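Local coordinates for protein acyl-coenzyme A oxidase 3 (Yarrowia lipolytica, PDB 5YS9) that uses FAD to oxidise acyl-CoA substrates to trans-2-enoyl-CoA, passing the electrons to oxygen to form hydrogen peroxide in peroxisomal fatty acid beta-oxidation, at residues 41-46 and 363-367; 321-326 and 634-638; 51-57 and 102-106; 316-320 and 639-645; 514-518 and 556-560. One frame throughout, in Å; residues are numbered along the deposited sequence.

Contact 1: residues 41-46 and 363-367; sequences MTEFLH and YAMKM
The CD2 methyl of Leu45 sits over one face of the Tyr363 ring, 3.8 Å from the centroid and 21° off the ring normal, a CH-pi contact displaced toward the rim. The two side chains cross at about a right angle, and the other methyl, CD1, lies beside CZ and OH of the same ring. Met41 meets that ring at its edge instead: its SD lies near the ring plane, in a Met-aromatic contact. With CG anti to the backbone N and the chain folded at chi2, Met41 also lays CG 3.5 Å from Tyr363 OH, whose hydrogen bond goes to the carbonyl of Tyr633. A second Met-aromatic pair lies at Phe44, where Met367 SD stands 3.4 Å from CZ and approaches the ring obliquely. These side chains join helix 38-46 of the N-terminal region to helix 349-385 of the C-alpha1 helical region, the short segments being inclined at 47° with axes 10.3 Å apart. The polar link is one bond from Lys366 NZ to Leu45 O, 2.9 Å long and lying in the carbonyl plane with a C=O...N angle of 150°. It uses a carbonyl near the C-terminal part of helix 38-46, where the helix dipole would probably favour a positive charge. A salt bridge to Asp370 gives Lys366 NZ a second partner. Farther out, Leu582 of helix 579-596 touches Met41, Phe44 and Tyr363, while Ile570 and Ser573 of helix 547-573 pack on Phe44.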
# COMPACT_ATOMS: atom_id res chain seq x y z
N MET A 41 20.54 2.65 -23.99
CA MET A 41 19.51 3.04 -23.04
C MET A 41 20.03 2.89 -21.59
O MET A 41 19.77 3.74 -20.75
CB MET A 41 18.25 2.20 -23.29
CG MET A 41 17.00 2.72 -22.61
SD MET A 41 16.65 4.39 -23.16
CE MET A 41 15.38 4.10 -24.39
N THR A 42 20.81 1.85 -21.32
CA THR A 42 21.45 1.65 -20.05
C THR A 42 22.46 2.76 -19.75
O THR A 42 22.53 3.22 -18.59
CB THR A 42 22.13 0.27 -19.97
OG1 THR A 42 21.23 -0.73 -20.46
CG2 THR A 42 22.49 -0.05 -18.58
N GLU A 43 23.21 3.20 -20.77
CA GLU A 43 24.11 4.39 -20.63
C GLU A 43 23.39 5.71 -20.30
O GLU A 43 23.84 6.49 -19.45
CB GLU A 43 25.00 4.60 -21.87
CG GLU A 43 26.29 3.77 -21.84
CD GLU A 43 26.97 3.69 -23.19
OE1 GLU A 43 27.60 2.64 -23.45
OE2 GLU A 43 26.85 4.67 -23.97
N PHE A 44 22.24 5.94 -20.93
CA PHE A 44 21.45 7.08 -20.53
C PHE A 44 20.98 7.01 -19.05
O PHE A 44 21.05 8.00 -18.36
CB PHE A 44 20.25 7.26 -21.46
CG PHE A 44 19.35 8.39 -21.05
CD1 PHE A 44 19.77 9.70 -21.18
CD2 PHE A 44 18.11 8.15 -20.46
CE1 PHE A 44 18.96 10.74 -20.78
CE2 PHE A 44 17.30 9.18 -20.06
CZ PHE A 44 17.72 10.48 -20.22
N LEU A 45 20.49 5.86 -18.60
CA LEU A 45 20.00 5.75 -17.21
C LEU A 45 21.07 5.98 -16.18
O LEU A 45 20.81 6.60 -15.15
CB LEU A 45 19.34 4.40 -16.96
CG LEU A 45 17.99 4.25 -17.63
CD1 LEU A 45 17.57 2.79 -17.71
CD2 LEU A 45 16.95 5.07 -16.89
N HIS A 46 22.28 5.50 -16.46
CA HIS A 46 23.35 5.57 -15.47
C HIS A 46 24.45 6.57 -15.83
O HIS A 46 25.52 6.54 -15.23
CB HIS A 46 23.93 4.18 -15.31
CG HIS A 46 22.96 3.22 -14.71
ND1 HIS A 46 22.54 3.33 -13.40
CD2 HIS A 46 22.31 2.16 -15.24
CE1 HIS A 46 21.72 2.34 -13.13
NE2 HIS A 46 21.54 1.63 -14.23
N TYR A 363 11.86 5.94 -14.89
CA TYR A 363 12.97 6.55 -15.61
C TYR A 363 13.13 7.99 -15.15
O TYR A 363 14.24 8.46 -14.97
CB TYR A 363 12.69 6.58 -17.10
CG TYR A 363 13.20 5.40 -17.90
CD1 TYR A 363 12.77 4.12 -17.62
CD2 TYR A 363 14.09 5.59 -18.94
CE1 TYR A 363 13.23 3.05 -18.35
CE2 TYR A 363 14.54 4.52 -19.67
CZ TYR A 363 14.11 3.26 -19.37
OH TYR A 363 14.57 2.20 -20.10
N ALA A 364 12.01 8.66 -14.97
CA ALA A 364 11.95 10.05 -14.54
C ALA A 364 12.54 10.25 -13.16
O ALA A 364 13.19 11.25 -12.90
CB ALA A 364 10.53 10.55 -14.59
N MET A 365 12.27 9.32 -12.26
CA MET A 365 12.86 9.37 -10.95
C MET A 365 14.38 9.41 -11.09
O MET A 365 15.02 10.29 -10.53
CB MET A 365 12.46 8.19 -10.10
CG MET A 365 11.09 8.31 -9.45
SD MET A 365 10.53 6.66 -8.98
CE MET A 365 9.23 7.19 -7.96
N LYS A 366 14.96 8.50 -11.85
CA LYS A 366 16.42 8.55 -12.01
C LYS A 366 16.94 9.92 -12.59
O LYS A 366 17.91 10.47 -12.09
CB LYS A 366 16.91 7.34 -12.84
CG LYS A 366 18.41 7.05 -12.81
CD LYS A 366 18.97 6.91 -11.38
CE LYS A 366 20.40 6.34 -11.36
NZ LYS A 366 21.27 7.09 -12.33
N MET A 367 16.28 10.48 -13.60
CA MET A 367 16.70 11.76 -14.16
C MET A 367 16.65 12.89 -13.13
O MET A 367 17.51 13.76 -13.14
CB MET A 367 15.87 12.11 -15.41
CG MET A 367 16.03 11.15 -16.59
SD MET A 367 17.77 10.84 -16.88
CE MET A 367 18.09 9.22 -16.17

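Contact 2: residues 321-326 and 634-638; sequences ITIALR and TDAFG
Thr322 and Phe637 make the close part of this contact: Thr322 OG1 lies 3.2 Å from Phe637 CD2, at the ring edge and near its plane. The hydroxyl spends its hydrogen bond on the carbonyl of Gln318, which its position beside the backbone N (chi1 -58°) allows. Ile321 CG2 reaches the same ring obliquely, 4.0 Å from CE2, and Leu325 CD1 meets Thr634 CG2 at 3.7 Å, so methyl groups and ring carbons fill this side. The Arg326 side is looser and ends at the partly exposed Asp635. Arg326 runs extended from CG to NE, with Thr322 CG2 under one face of its guanidinium, and forms a salt bridge from NH2 to Asp635 OD1 at 2.8 Å. Its N-H...O angle of 121° marks a weak hydrogen bond, and the two flat groups are turned 68° apart. A leucine in place of Arg326 would probably cost Asp635 OD1 this ion-pair mate and leave the Gly649 carbonyl without its NH1 donor. Helix 300-330 of the C-alpha1 region meets helix 630-635 and the type I turn Asp635-Gly638 of the C-terminal region, while helix 349-385 packs against Ile321 and Leu325, and Leu45 of helix 38-46 touches Phe637.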
# COMPACT_ATOMS: atom_id res chain seq x y z
N ILE A 321 8.44 -2.93 -11.79
CA ILE A 321 7.94 -2.57 -13.08
C ILE A 321 8.41 -3.57 -14.12
O ILE A 321 7.69 -3.88 -15.04
CB ILE A 321 8.24 -1.11 -13.46
CG1 ILE A 321 7.29 -0.65 -14.56
CG2 ILE A 321 9.65 -0.94 -13.95
CD1 ILE A 321 5.85 -0.56 -14.15
N THR A 322 9.64 -4.03 -13.99
CA THR A 322 10.11 -5.09 -14.86
C THR A 322 9.37 -6.41 -14.65
O THR A 322 8.97 -7.04 -15.60
CB THR A 322 11.62 -5.31 -14.77
OG1 THR A 322 12.29 -4.10 -15.09
CG2 THR A 322 12.06 -6.34 -15.73
N ILE A 323 9.16 -6.80 -13.41
CA ILE A 323 8.35 -8.02 -13.11
C ILE A 323 6.96 -7.94 -13.76
O ILE A 323 6.55 -8.87 -14.52
CB ILE A 323 8.22 -8.28 -11.60
CG1 ILE A 323 9.58 -8.75 -11.05
CG2 ILE A 323 7.14 -9.32 -11.30
CD1 ILE A 323 9.69 -8.56 -9.55
N ALA A 324 6.26 -6.83 -13.51
CA ALA A 324 4.86 -6.69 -14.01
C ALA A 324 4.76 -6.67 -15.50
O ALA A 324 3.84 -7.27 -16.04
CB ALA A 324 4.17 -5.46 -13.46
N LEU A 325 5.71 -5.99 -16.16
CA LEU A 325 5.70 -5.85 -17.64
C LEU A 325 6.03 -7.14 -18.38
O LEU A 325 5.40 -7.45 -19.40
CB LEU A 325 6.64 -4.72 -18.08
CG LEU A 325 6.02 -3.33 -17.86
CD1 LEU A 325 6.97 -2.18 -18.11
CD2 LEU A 325 4.75 -3.15 -18.69
N ARG A 326 7.01 -7.89 -17.89
CA ARG A 326 7.33 -9.19 -18.47
C ARG A 326 6.19 -10.16 -18.30
O ARG A 326 5.80 -10.82 -19.28
CB ARG A 326 8.60 -9.78 -17.86
CG ARG A 326 9.85 -9.14 -18.39
CD ARG A 326 11.06 -9.65 -17.66
NE ARG A 326 12.20 -8.86 -18.07
CZ ARG A 326 13.47 -9.00 -17.65
NH1 ARG A 326 13.79 -9.91 -16.74
NH2 ARG A 326 14.40 -8.17 -18.14
N THR A 634 12.73 -2.14 -20.45
CA THR A 634 12.87 -2.93 -19.21
C THR A 634 14.18 -3.70 -19.16
O THR A 634 14.82 -3.77 -18.10
CB THR A 634 11.71 -3.90 -19.02
OG1 THR A 634 11.49 -4.59 -20.24
CG2 THR A 634 10.48 -3.15 -18.71
N ASP A 635 14.59 -4.25 -20.30
CA ASP A 635 15.92 -4.90 -20.39
C ASP A 635 17.02 -3.91 -20.21
O ASP A 635 18.09 -4.33 -19.77
CB ASP A 635 16.15 -5.62 -21.72
CG ASP A 635 15.39 -6.94 -21.83
OD1 ASP A 635 14.90 -7.50 -20.81
OD2 ASP A 635 15.30 -7.42 -22.96
N ALA A 636 16.77 -2.62 -20.54
CA ALA A 636 17.76 -1.54 -20.30
C ALA A 636 18.25 -1.37 -18.85
O ALA A 636 19.41 -0.90 -18.64
CB ALA A 636 17.27 -0.22 -20.84
N PHE A 637 17.42 -1.77 -17.87
CA PHE A 637 17.84 -1.73 -16.45
C PHE A 637 18.98 -2.71 -16.14
O PHE A 637 19.68 -2.53 -15.17
CB PHE A 637 16.70 -2.04 -15.53
CG PHE A 637 15.51 -1.14 -15.67
CD1 PHE A 637 15.62 0.24 -15.50
CD2 PHE A 637 14.24 -1.69 -15.87
CE1 PHE A 637 14.47 1.05 -15.59
CE2 PHE A 637 13.09 -0.89 -15.94
CZ PHE A 637 13.21 0.49 -15.82
N GLY A 638 19.13 -3.77 -16.93
CA GLY A 638 20.23 -4.73 -16.76
C GLY A 638 20.20 -5.55 -15.49
O GLY A 638 21.23 -5.83 -14.89

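Contact 3: residues 51-57 and 102-106; sequences NVTMIER and KEALL
Arg57 NH2 and Glu103 OE2 form a salt bridge whose modelled length, 2.5 Å, is doubtfully short and carries no weight at this resolution. OE2 lies at the guanidinium edge near its plane, the carboxylate itself is turned 61° from that plane, and only OE2 comes close to the guanidinium, through NH2. Glu103 OE1 is held separately by the backbone N of Thr100, which helps to fix the rotation of the carboxylate. Beneath the ion pair Met54, with CG anti to the backbone N (chi1 -172°), reaches straight across and then bends at chi3, setting CE 3.4 Å from Glu103 CG. Its SD lies 4.2 Å from Leu106 CD2, and that methyl is also 4.3 Å from Ile55 CG1. At the other end Lys102 stretches toward Asn51, its NZ 2.7 Å from OD1; the ND2 of the same amide donates to the carbonyl of His46. The short segments are inclined at 56°, their axes 10.8 Å apart. Both helices belong to the N-terminal helical region: helix 49-63 packs through Val52 and Ile55 on helix 38-46, and helix 101-111 touches helix 300-330 through Leu105 and Leu106.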
# COMPACT_ATOMS: atom_id res chain seq x y z
N ASN A 51 30.23 4.57 -15.67
CA ASN A 51 29.27 4.28 -14.65
C ASN A 51 28.63 2.87 -14.89
O ASN A 51 28.43 2.12 -13.93
CB ASN A 51 28.19 5.36 -14.61
CG ASN A 51 28.67 6.69 -14.00
OD1 ASN A 51 29.68 6.75 -13.36
ND2 ASN A 51 27.87 7.75 -14.19
N VAL A 52 28.35 2.51 -16.15
CA VAL A 52 27.65 1.28 -16.46
C VAL A 52 28.54 0.14 -16.12
O VAL A 52 28.09 -0.78 -15.46
CB VAL A 52 27.10 1.19 -17.90
CG1 VAL A 52 26.66 -0.23 -18.29
CG2 VAL A 52 25.91 2.12 -18.07
N THR A 53 29.81 0.21 -16.50
CA THR A 53 30.74 -0.88 -16.19
C THR A 53 30.88 -1.02 -14.68
O THR A 53 30.97 -2.14 -14.16
CB THR A 53 32.15 -0.66 -16.76
OG1 THR A 53 32.64 0.57 -16.23
CG2 THR A 53 32.14 -0.66 -18.31
N MET A 54 30.90 0.10 -13.97
CA MET A 54 31.04 0.05 -12.52
C MET A 54 29.83 -0.69 -11.87
O MET A 54 30.00 -1.59 -11.05
CB MET A 54 31.16 1.45 -11.92
CG MET A 54 31.50 1.39 -10.45
SD MET A 54 31.24 2.96 -9.61
CE MET A 54 32.91 3.54 -9.42
N ILE A 55 28.64 -0.28 -12.25
CA ILE A 55 27.43 -0.90 -11.79
C ILE A 55 27.40 -2.37 -12.16
O ILE A 55 26.93 -3.19 -11.39
CB ILE A 55 26.23 -0.14 -12.39
CG1 ILE A 55 26.06 1.16 -11.62
CG2 ILE A 55 24.93 -0.96 -12.39
CD1 ILE A 55 25.08 2.09 -12.26
N GLU A 56 27.86 -2.71 -13.34
CA GLU A 56 27.89 -4.09 -13.73
C GLU A 56 28.82 -4.88 -12.84
O GLU A 56 28.53 -5.99 -12.46
CB GLU A 56 28.29 -4.21 -15.18
CG GLU A 56 27.11 -4.16 -16.12
CD GLU A 56 27.50 -3.86 -17.54
OE1 GLU A 56 28.70 -3.83 -17.85
OE2 GLU A 56 26.58 -3.66 -18.36
N ARG A 57 29.95 -4.27 -12.51
CA ARG A 57 30.93 -4.89 -11.65
C ARG A 57 30.37 -5.13 -10.27
O ARG A 57 30.51 -6.20 -9.72
CB ARG A 57 32.10 -3.93 -11.52
CG ARG A 57 33.46 -4.52 -11.76
CD ARG A 57 34.48 -4.02 -10.75
NE ARG A 57 34.36 -2.58 -10.50
CZ ARG A 57 34.40 -2.03 -9.29
NH1 ARG A 57 34.55 -2.78 -8.21
NH2 ARG A 57 34.28 -0.72 -9.17
N LYS A 102 32.09 6.48 -3.75
CA LYS A 102 31.09 6.32 -4.81
C LYS A 102 30.73 4.82 -4.97
O LYS A 102 29.57 4.45 -5.15
CB LYS A 102 31.62 6.89 -6.14
CG LYS A 102 30.58 6.99 -7.25
CD LYS A 102 31.20 7.35 -8.60
CE LYS A 102 30.17 8.00 -9.54
NZ LYS A 102 30.43 7.70 -10.99
N GLU A 103 31.74 3.98 -4.91
CA GLU A 103 31.52 2.57 -5.07
C GLU A 103 30.70 2.02 -3.92
O GLU A 103 29.77 1.24 -4.13
CB GLU A 103 32.85 1.84 -5.16
CG GLU A 103 33.55 2.06 -6.47
CD GLU A 103 34.91 1.43 -6.49
OE1 GLU A 103 35.64 1.51 -5.49
OE2 GLU A 103 35.24 0.87 -7.52
N ALA A 104 31.07 2.43 -2.71
CA ALA A 104 30.47 1.97 -1.48
C ALA A 104 29.00 2.41 -1.40
O ALA A 104 28.12 1.60 -1.12
CB ALA A 104 31.27 2.47 -0.29
N LEU A 105 28.71 3.67 -1.69
CA LEU A 105 27.31 4.12 -1.72
C LEU A 105 26.45 3.29 -2.70
O LEU A 105 25.33 2.88 -2.36
CB LEU A 105 27.23 5.61 -2.08
CG LEU A 105 25.81 6.20 -2.12
CD1 LEU A 105 25.16 6.12 -0.73
CD2 LEU A 105 25.80 7.64 -2.62
N LEU A 106 27.00 3.03 -3.88
CA LEU A 106 26.29 2.46 -4.98
C LEU A 106 26.18 0.94 -4.76
O LEU A 106 25.16 0.36 -5.08
CB LEU A 106 27.00 2.83 -6.26
CG LEU A 106 26.27 3.21 -7.55
CD1 LEU A 106 25.06 4.12 -7.38
CD2 LEU A 106 27.30 3.86 -8.49

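Contact 4: residues 316-320 and 639-645; sequences VSQRF and LSDWFIN
With CG anti to the backbone N (chi1 -170°) and the chain extended from CG to NE, Arg319 reaches across to the C-terminal end of the short helix 641-644. Leu639 brings CD1 to 3.8 Å from Arg319 CA, under the root of the same side chain. The main bond runs from Arg319 NE to Ile644 O, 2.9 Å long with an N-H...O angle of 152°. NE stands above the carbonyl plane, 54° out of it, so the donor is not aligned with a lone pair; a weaker bond from NH2, at 3.4 Å, reaches the same oxygen. Phe643 O lies 3.2 Å from Arg319 CD, a close neighbour of the aliphatic part. Helix 300-330 of the C-alpha1 region here meets the C-terminal region at a single helical turn, preceded by Ser640 at the N-cap position and left by Asn645 with positive phi; the guanidinium at its end probably suits the negative end of the helix dipole. One guanidinium face is covered by Phe320 CZ of its own helix, while Asn645 CB touches NH2. Gln318 crosses Leu639 at a slant, its NE2 3.9 Å from Leu639 CD2 and hydrogen-bonded to the carbonyl of Phe315. Further out, weak bonds tie Arg319 NH1 to the Ile113 carbonyl and NH2 to Tyr74 OH, and Met59 of helix 49-63 packs on Leu639 and Phe643.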
# COMPACT_ATOMS: atom_id res chain seq x y z
N VAL A 316 14.59 0.50 -6.68
CA VAL A 316 13.56 -0.46 -6.32
C VAL A 316 12.48 -0.55 -7.39
O VAL A 316 12.08 -1.63 -7.75
CB VAL A 316 12.94 -0.18 -4.92
CG1 VAL A 316 11.80 -1.16 -4.57
CG2 VAL A 316 14.02 -0.32 -3.89
N SER A 317 11.97 0.58 -7.85
CA SER A 317 10.87 0.58 -8.79
C SER A 317 11.11 -0.23 -10.06
O SER A 317 10.20 -0.93 -10.51
CB SER A 317 10.47 2.01 -9.18
OG SER A 317 9.87 2.66 -8.09
N GLN A 318 12.31 -0.11 -10.63
CA GLN A 318 12.68 -0.78 -11.87
C GLN A 318 12.50 -2.31 -11.81
O GLN A 318 12.22 -2.99 -12.83
CB GLN A 318 14.12 -0.43 -12.25
CG GLN A 318 15.15 -0.85 -11.21
CD GLN A 318 16.60 -0.66 -11.63
OE1 GLN A 318 16.91 -0.33 -12.74
NE2 GLN A 318 17.49 -0.90 -10.70
N ARG A 319 12.67 -2.86 -10.62
CA ARG A 319 12.57 -4.29 -10.41
C ARG A 319 11.11 -4.72 -10.62
O ARG A 319 10.82 -5.63 -11.39
CB ARG A 319 13.04 -4.62 -9.00
CG ARG A 319 13.21 -6.10 -8.67
CD ARG A 319 13.40 -6.29 -7.15
NE ARG A 319 12.88 -7.58 -6.70
CZ ARG A 319 12.70 -7.95 -5.44
NH1 ARG A 319 12.97 -7.12 -4.43
NH2 ARG A 319 12.21 -9.16 -5.19
N PHE A 320 10.22 -4.10 -9.88
CA PHE A 320 8.81 -4.42 -9.94
C PHE A 320 8.09 -4.06 -11.22
O PHE A 320 7.25 -4.80 -11.68
CB PHE A 320 8.14 -3.98 -8.65
CG PHE A 320 8.72 -4.67 -7.47
CD1 PHE A 320 8.37 -5.96 -7.19
CD2 PHE A 320 9.70 -4.07 -6.72
CE1 PHE A 320 8.94 -6.63 -6.14
CE2 PHE A 320 10.29 -4.74 -5.68
CZ PHE A 320 9.91 -6.02 -5.39
N LEU A 639 19.01 -5.94 -15.07
CA LEU A 639 18.84 -6.72 -13.85
C LEU A 639 18.94 -8.19 -14.19
O LEU A 639 18.22 -8.65 -15.04
CB LEU A 639 17.47 -6.42 -13.23
CG LEU A 639 17.23 -4.96 -12.77
CD1 LEU A 639 15.80 -4.76 -12.34
CD2 LEU A 639 18.20 -4.57 -11.65
N SER A 640 19.81 -8.92 -13.51
CA SER A 640 19.84 -10.36 -13.62
C SER A 640 18.68 -10.95 -12.80
O SER A 640 18.02 -10.26 -12.00
CB SER A 640 21.17 -10.93 -13.11
OG SER A 640 21.33 -10.67 -11.72
N ASP A 641 18.45 -12.24 -13.01
CA ASP A 641 17.37 -12.89 -12.37
C ASP A 641 17.57 -12.85 -10.84
O ASP A 641 16.62 -12.84 -10.07
CB ASP A 641 17.27 -14.32 -12.86
CG ASP A 641 16.68 -14.44 -14.26
OD1 ASP A 641 16.13 -13.47 -14.78
OD2 ASP A 641 16.75 -15.58 -14.82
N TRP A 642 18.82 -12.79 -10.39
CA TRP A 642 19.09 -12.72 -8.96
C TRP A 642 18.51 -11.44 -8.36
O TRP A 642 17.95 -11.51 -7.25
CB TRP A 642 20.57 -12.83 -8.73
CG TRP A 642 21.04 -12.97 -7.29
CD1 TRP A 642 21.28 -14.14 -6.62
CD2 TRP A 642 21.39 -11.90 -6.38
NE1 TRP A 642 21.72 -13.86 -5.38
CE2 TRP A 642 21.81 -12.50 -5.20
CE3 TRP A 642 21.36 -10.50 -6.46
CZ2 TRP A 642 22.21 -11.76 -4.08
CZ3 TRP A 642 21.78 -9.74 -5.34
CH2 TRP A 642 22.20 -10.38 -4.18
N PHE A 643 18.61 -10.29 -9.08
CA PHE A 643 18.07 -8.97 -8.61
C PHE A 643 16.56 -8.86 -8.74
O PHE A 643 15.89 -8.15 -7.95
CB PHE A 643 18.72 -7.75 -9.32
CG PHE A 643 20.09 -7.43 -8.80
CD1 PHE A 643 20.25 -6.62 -7.71
CD2 PHE A 643 21.20 -8.01 -9.36
CE1 PHE A 643 21.53 -6.37 -7.19
CE2 PHE A 643 22.47 -7.75 -8.87
CZ PHE A 643 22.64 -6.93 -7.79
N ILE A 644 16.04 -9.52 -9.76
CA ILE A 644 14.62 -9.62 -9.98
C ILE A 644 13.96 -10.38 -8.86
O ILE A 644 12.93 -9.99 -8.37
CB ILE A 644 14.35 -10.32 -11.33
CG1 ILE A 644 14.81 -9.42 -12.48
CG2 ILE A 644 12.89 -10.70 -11.48
CD1 ILE A 644 13.87 -8.29 -12.78
N ASN A 645 14.57 -11.50 -8.49
CA ASN A 645 14.17 -12.29 -7.34
C ASN A 645 12.68 -12.61 -7.33
O ASN A 645 12.05 -12.57 -6.30
CB ASN A 645 14.61 -11.65 -6.03
CG ASN A 645 14.78 -12.66 -4.91
OD1 ASN A 645 14.85 -12.30 -3.76
ND2 ASN A 645 14.86 -13.92 -5.25

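Contact 5: residues 514-518 and 556-560; sequences WEKVA and IHTRK
Helices 507-534 and 547-573 of the C-terminal acyl-CoA oxidase region run nearly antiparallel here, at 166° with the segment axes 9.0 Å apart. Arg559 CG rests over one face of the Trp514 six-membered ring, 4.1 Å from its centroid and 24° off the normal, a CH-pi contact shifted toward the rim. Arg559 bends at chi2 after leaving with CG anti to its backbone N, and its guanidinium plane ends within 12° of the indole plane although CG, not the charged group, does the touching. Ile556 CG2 meets the indole at its edge, 4.1 Å from CZ3. The same methyl rests against both Val517 CG2, at 3.6 Å, and the backbone of Ala518, whose small side chain permits the close approach. At the other end Trp514 CB packs on Lys560 CB at 3.8 Å. Replacing Trp514 by an alanine would probably open a gap beneath Arg559 CG and beside Ile556 CG2 and leave Phe601 of helix 598-604 without its edge-to-face mate. Arg559 NE is bonded to Ser593 OG of helix 579-596, and both His557 nitrogens find hydroxyl partners in Tyr488 and Ser407. With no hydrogen bond linking the two segments, their cohesion rests on aliphatic and aromatic fit, while the polar ends of the arginine and histidine tie the pair to surrounding elements.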
# COMPACT_ATOMS: atom_id res chain seq x y z
N TRP A 514 3.25 23.02 -17.18
CA TRP A 514 3.60 22.72 -15.77
C TRP A 514 4.14 23.94 -15.01
O TRP A 514 3.92 24.08 -13.79
CB TRP A 514 4.56 21.50 -15.67
CG TRP A 514 3.80 20.26 -15.81
CD1 TRP A 514 3.74 19.44 -16.90
CD2 TRP A 514 2.88 19.72 -14.85
NE1 TRP A 514 2.84 18.42 -16.67
CE2 TRP A 514 2.30 18.56 -15.42
CE3 TRP A 514 2.48 20.11 -13.55
CZ2 TRP A 514 1.36 17.77 -14.74
CZ3 TRP A 514 1.57 19.32 -12.86
CH2 TRP A 514 0.99 18.17 -13.47
N GLU A 515 4.87 24.81 -15.72
CA GLU A 515 5.28 26.10 -15.16
C GLU A 515 4.07 26.96 -14.87
O GLU A 515 4.01 27.60 -13.81
CB GLU A 515 6.31 26.81 -16.06
CG GLU A 515 7.65 26.07 -16.16
CD GLU A 515 8.70 26.81 -17.00
OE1 GLU A 515 8.37 27.80 -17.70
OE2 GLU A 515 9.88 26.41 -16.97
N LYS A 516 3.07 26.93 -15.76
CA LYS A 516 1.90 27.73 -15.49
C LYS A 516 1.18 27.32 -14.21
O LYS A 516 0.89 28.13 -13.37
CB LYS A 516 0.89 27.72 -16.64
CG LYS A 516 0.02 28.98 -16.57
CD LYS A 516 -1.36 28.85 -17.16
CE LYS A 516 -2.21 30.08 -16.90
NZ LYS A 516 -1.96 31.20 -17.85
N VAL A 517 0.83 26.05 -14.09
CA VAL A 517 0.01 25.61 -12.97
C VAL A 517 0.78 25.69 -11.62
O VAL A 517 0.18 26.00 -10.61
CB VAL A 517 -0.63 24.20 -13.23
CG1 VAL A 517 -1.50 24.26 -14.49
CG2 VAL A 517 0.43 23.10 -13.35
N ALA A 518 2.10 25.45 -11.63
CA ALA A 518 2.94 25.64 -10.44
C ALA A 518 2.96 27.08 -10.01
O ALA A 518 2.64 27.40 -8.86
CB ALA A 518 4.38 25.19 -10.72
N ILE A 556 2.66 20.37 -6.88
CA ILE A 556 2.70 20.80 -8.27
C ILE A 556 4.12 21.15 -8.68
O ILE A 556 4.57 20.80 -9.76
CB ILE A 556 1.68 21.91 -8.59
CG1 ILE A 556 0.27 21.40 -8.38
CG2 ILE A 556 1.79 22.34 -10.05
CD1 ILE A 556 -0.70 22.43 -7.83
N HIS A 557 4.83 21.80 -7.79
CA HIS A 557 6.22 22.14 -8.08
C HIS A 557 7.12 20.90 -8.29
O HIS A 557 7.98 20.90 -9.18
CB HIS A 557 6.73 23.04 -6.95
CG HIS A 557 8.21 23.26 -6.95
ND1 HIS A 557 8.82 24.17 -7.78
CD2 HIS A 557 9.19 22.72 -6.18
CE1 HIS A 557 10.12 24.17 -7.52
NE2 HIS A 557 10.37 23.31 -6.54
N THR A 558 6.94 19.88 -7.46
CA THR A 558 7.69 18.64 -7.58
C THR A 558 7.34 17.94 -8.91
O THR A 558 8.22 17.43 -9.62
CB THR A 558 7.43 17.74 -6.35
OG1 THR A 558 7.76 18.48 -5.16
CG2 THR A 558 8.29 16.45 -6.40
N ARG A 559 6.08 17.95 -9.28
CA ARG A 559 5.70 17.30 -10.51
C ARG A 559 6.34 17.94 -11.75
O ARG A 559 6.81 17.25 -12.69
CB ARG A 559 4.17 17.31 -10.65
CG ARG A 559 3.66 16.26 -11.60
CD ARG A 559 4.50 14.99 -11.47
NE ARG A 559 3.76 13.84 -11.89
CZ ARG A 559 3.01 13.08 -11.12
NH1 ARG A 559 2.88 13.32 -9.86
NH2 ARG A 559 2.37 12.07 -11.65
N LYS A 560 6.32 19.26 -11.72
CA LYS A 560 6.92 20.09 -12.73
C LYS A 560 8.41 19.86 -12.75
O LYS A 560 8.99 19.74 -13.81
CB LYS A 560 6.56 21.55 -12.46
CG LYS A 560 7.37 22.56 -13.25
CD LYS A 560 8.35 23.28 -12.36
CE LYS A 560 9.77 23.05 -12.81
NZ LYS A 560 10.71 23.07 -11.67

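Overall arrangement
Contacts 1, 2, 4 and 5 are buried, whereas contact 3 lies at the surface and has an ion pair at its rim flanking a thin apolar centre. Contacts 2 and 4 both use helix 300-330, at consecutive turns, and their centres are 8 Å apart; each sets an arginine from it against the C-terminal region, one on a carboxylate and one on a helix-end carbonyl. Contact 1 touches contact 2 through Tyr363 and Phe637 and through Thr42 and the Ala636 carbonyl, and contact 3 through His46 and Asn51. Contact 5 stands apart, its nearest atoms about 8 Å from contact 1, and alone has no polar bond between its segments.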